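Local coordinates for protein chitin binding domain (Burkholderia pseudomallei, PDB 3UAM) that probably binds chitin and may cleave such polysaccharides oxidatively as a lytic polysaccharide monooxygenase of the AA10 family, at residues S29-L34 and G38-G43. Residues are numbered along the deposited sequence; the frame is centred on the assembly and turned at random.
Sequences SRAVYL and GRLDFG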
ATOM      1  N   SER A  29      -1.695  -0.494  10.051  1.00  7.59           N
ATOM      2  CA  SER A  29      -0.608  -0.035   9.231  1.00  7.11           C
ATOM      3  C   SER A  29       0.268   0.902  10.075  1.00  7.33           C
ATOM      4  O   SER A  29      -0.137   1.354  11.151  1.00  7.63           O
ATOM      5  CB  SER A  29      -1.137   0.672   7.987  1.00  6.67           C
ATOM      6  OG  SER A  29      -1.641   1.949   8.304  1.00  6.87           O
ATOM      7  N   ARG A  30       1.469   1.169   9.578  1.00  7.06           N
ATOM      8  CA  ARG A  30       2.370   2.090  10.233  1.00  7.40           C
ATOM      9  C   ARG A  30       1.679   3.429  10.477  1.00  7.65           C
ATOM     10  O   ARG A  30       1.802   3.999  11.565  1.00  8.11           O
ATOM     11  CB  ARG A  30       3.624   2.275   9.389  1.00  7.18           C
ATOM     12  CG  ARG A  30       4.652   3.206   9.992  1.00  7.59           C
ATOM     13  CD  ARG A  30       5.800   3.434   9.048  1.00  7.47           C
ATOM     14  NE  ARG A  30       6.587   2.222   8.792  1.00  7.35           N
ATOM     15  CZ  ARG A  30       7.686   2.195   8.017  1.00  7.39           C
ATOM     16  NH1 ARG A  30       8.145   3.305   7.475  1.00  7.48           N
ATOM     17  NH2 ARG A  30       8.359   1.062   7.811  1.00  7.41           N
ATOM     18  N   ALA A  31       0.950   3.913   9.474  1.00  7.35           N
ATOM     19  CA  ALA A  31       0.298   5.223   9.578  1.00  7.81           C
ATOM     20  C   ALA A  31      -0.829   5.182  10.613  1.00  8.30           C
ATOM     21  O   ALA A  31      -0.989   6.136  11.382  1.00  8.91           O
ATOM     22  CB  ALA A  31      -0.226   5.693   8.237  1.00  7.38           C
ATOM     23  N   VAL A  32      -1.594   4.089  10.634  1.00  8.28           N
ATOM     24  CA  VAL A  32      -2.669   3.913  11.642  1.00  8.91           C
ATOM     25  C   VAL A  32      -2.088   3.952  13.062  1.00  9.77           C
ATOM     26  O   VAL A  32      -2.648   4.595  13.960  1.00 10.43           O
ATOM     27  CB  VAL A  32      -3.468   2.618  11.413  1.00  8.57           C
ATOM     28  CG1 VAL A  32      -4.320   2.251  12.634  1.00  9.04           C
ATOM     29  CG2 VAL A  32      -4.337   2.778  10.173  1.00  8.15           C
ATOM     30  N   TYR A  33      -0.956   3.285  13.264  1.00 10.00           N
ATOM     31  CA  TYR A  33      -0.319   3.322  14.572  1.00 10.95           C
ATOM     32  C   TYR A  33       0.131   4.748  14.912  1.00 11.73           C
ATOM     33  O   TYR A  33       0.053   5.151  16.064  1.00 12.62           O
ATOM     34  CB  TYR A  33       0.891   2.403  14.629  1.00 10.89           C
ATOM     35  CG  TYR A  33       0.670   0.975  15.047  1.00 10.95           C
ATOM     36  CD1 TYR A  33      -0.248   0.615  16.030  1.00 11.45           C
ATOM     37  CD2 TYR A  33       1.461  -0.018  14.502  1.00 10.70           C
ATOM     38  CE1 TYR A  33      -0.382  -0.714  16.422  1.00 11.60           C
ATOM     39  CE2 TYR A  33       1.325  -1.327  14.871  1.00 10.84           C
ATOM     40  CZ  TYR A  33       0.414  -1.671  15.825  1.00 11.28           C
ATOM     41  OH  TYR A  33       0.363  -2.987  16.172  1.00 11.60           O
ATOM     42  N   LEU A  34       0.607   5.515  13.931  1.00 11.79           N
ATOM     43  CA  LEU A  34       0.948   6.914  14.212  1.00 12.68           C
ATOM     44  C   LEU A  34      -0.296   7.723  14.581  1.00 13.51           C
ATOM     45  O   LEU A  34      -0.266   8.533  15.517  1.00 14.19           O
ATOM     46  CB  LEU A  34       1.706   7.555  13.052  1.00 12.47           C
ATOM     47  CG  LEU A  34       3.157   7.083  12.884  1.00 12.39           C
ATOM     48  CD1 LEU A  34       3.882   7.981  11.882  1.00 12.39           C
ATOM     49  CD2 LEU A  34       3.911   7.042  14.204  1.00 13.04           C
ATOM     50  N   GLY A  38      -1.444   9.793  18.269  1.00 17.90           N
ATOM     51  CA  GLY A  38      -1.660  11.231  18.150  1.00 18.55           C
ATOM     52  C   GLY A  38      -0.703  12.004  17.238  1.00 18.49           C
ATOM     53  O   GLY A  38      -0.662  13.227  17.300  1.00 19.13           O
ATOM     54  N   ARG A  39       0.039  11.313  16.363  1.00 17.55           N
ATOM     55  CA  ARG A  39       1.081  11.957  15.545  1.00 17.40           C
ATOM     56  C   ARG A  39       0.680  12.215  14.092  1.00 16.65           C
ATOM     57  O   ARG A  39       1.382  12.914  13.378  1.00 16.69           O
ATOM     58  CB  ARG A  39       2.371  11.117  15.612  1.00 17.32           C
ATOM     59  CG  ARG A  39       2.857  10.942  17.063  1.00 18.15           C
ATOM     60  CD  ARG A  39       4.053  10.038  17.199  1.00 18.12           C
ATOM     61  NE  ARG A  39       5.072  10.313  16.193  1.00 18.10           N
ATOM     62  CZ  ARG A  39       6.170   9.581  16.036  1.00 18.19           C
ATOM     63  NH1 ARG A  39       6.402   8.554  16.844  1.00 18.73           N
ATOM     64  NH2 ARG A  39       7.054   9.882  15.093  1.00 18.10           N
ATOM     65  N   LEU A  40      -0.423  11.623  13.643  1.00 16.16           N
ATOM     66  CA  LEU A  40      -1.022  11.962  12.361  1.00 15.75           C
ATOM     67  C   LEU A  40      -2.506  12.142  12.541  1.00 16.21           C
ATOM     68  O   LEU A  40      -3.108  11.452  13.366  1.00 16.69           O
ATOM     69  CB  LEU A  40      -0.807  10.838  11.355  1.00 14.75           C
ATOM     70  CG  LEU A  40       0.601  10.622  10.799  1.00 14.52           C
ATOM     71  CD1 LEU A  40       0.598   9.419   9.864  1.00 13.86           C
ATOM     72  CD2 LEU A  40       1.097  11.862  10.073  1.00 14.81           C
ATOM     73  N   ASP A  41      -3.132  13.027  11.775  1.00 16.29           N
ATOM     74  CA  ASP A  41      -4.589  13.117  11.880  1.00 16.63           C
ATOM     75  C   ASP A  41      -5.262  12.106  10.946  1.00 15.56           C
ATOM     76  O   ASP A  41      -4.600  11.427  10.187  1.00 14.65           O
ATOM     77  CB  ASP A  41      -5.104  14.548  11.687  1.00 17.70           C
ATOM     78  CG  ASP A  41      -4.770  15.120  10.344  1.00 17.42           C
ATOM     79  OD1 ASP A  41      -4.890  14.406   9.334  1.00 16.88           O
ATOM     80  OD2 ASP A  41      -4.415  16.316  10.299  1.00 18.42           O
ATOM     81  N   PHE A  42      -6.581  12.000  11.024  1.00 15.76           N
ATOM     82  CA  PHE A  42      -7.315  10.996  10.267  1.00 15.16           C
ATOM     83  C   PHE A  42      -7.167  11.167   8.749  1.00 14.35           C
ATOM     84  O   PHE A  42      -6.963  10.183   8.042  1.00 13.62           O
ATOM     85  CB  PHE A  42      -8.804  11.028  10.670  1.00 16.01           C
ATOM     86  CG  PHE A  42      -9.610   9.878  10.139  1.00 15.65           C
ATOM     87  CD1 PHE A  42      -9.483   8.621  10.705  1.00 15.64           C
ATOM     88  CD2 PHE A  42     -10.507  10.055   9.090  1.00 15.73           C
ATOM     89  CE1 PHE A  42     -10.235   7.549  10.244  1.00 15.38           C
ATOM     90  CE2 PHE A  42     -11.260   8.993   8.617  1.00 15.54           C
ATOM     91  CZ  PHE A  42     -11.131   7.740   9.206  1.00 15.40           C
ATOM     92  N   GLY A  43      -7.285  12.405   8.246  1.00 14.21           N
ATOM     93  CA  GLY A  43      -7.097  12.655   6.811  1.00 13.50           C
ATOM     94  C   GLY A  43      -5.741  12.143   6.334  1.00 12.49           C
ATOM     95  O   GLY A  43      -5.630  11.393   5.355  1.00 11.72           O
TER
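L34 and the residues G38, R39 and L40 illustrate how a short helix can be closed by the chain that leaves it. Past G38, whose positive phi belongs to a Schellman motif, the backbone folds back and R39 N donates to L34 O over 2.9 Å, with an N-H...O angle of 163°.

The side chain of L34 can be followed outward from there. L34 CB meets the branch of L40, lying 3.9 Å from the L40 CD1 methyl and slightly farther from L40 CG. With CG anti to the carbonyl carbon (chi1 -73°), the fork then splits between two neighbours. L34 CD1 stays with L40, 4.1 Å from L40 CD1. L34 CD2 instead lies over the centre of the R39 guanidinium, 3.9 Å from R39 CZ, so that a methyl rests on one flat face of the charged group. A bend at chi3 (44°) helps bring that group back over L34, while R39 NE and NH2 find hydrogen-bond partners elsewhere. One turn earlier, A31 extends the apolar patch, A31 CB lying 4.1 Å from L40 CD1.

Each of the two helices joined here has a capped start: S29 OG accepts from V32 N at the head of helix 30-36, and D41 caps helix 42-45. From that second helix, V45 touches both A31 and L40, while L94 from a loop packs on L34. The short linker joins helix 30-36 to helix 42-45, and both reach strand 21-26, where V32 and F42 touch R23.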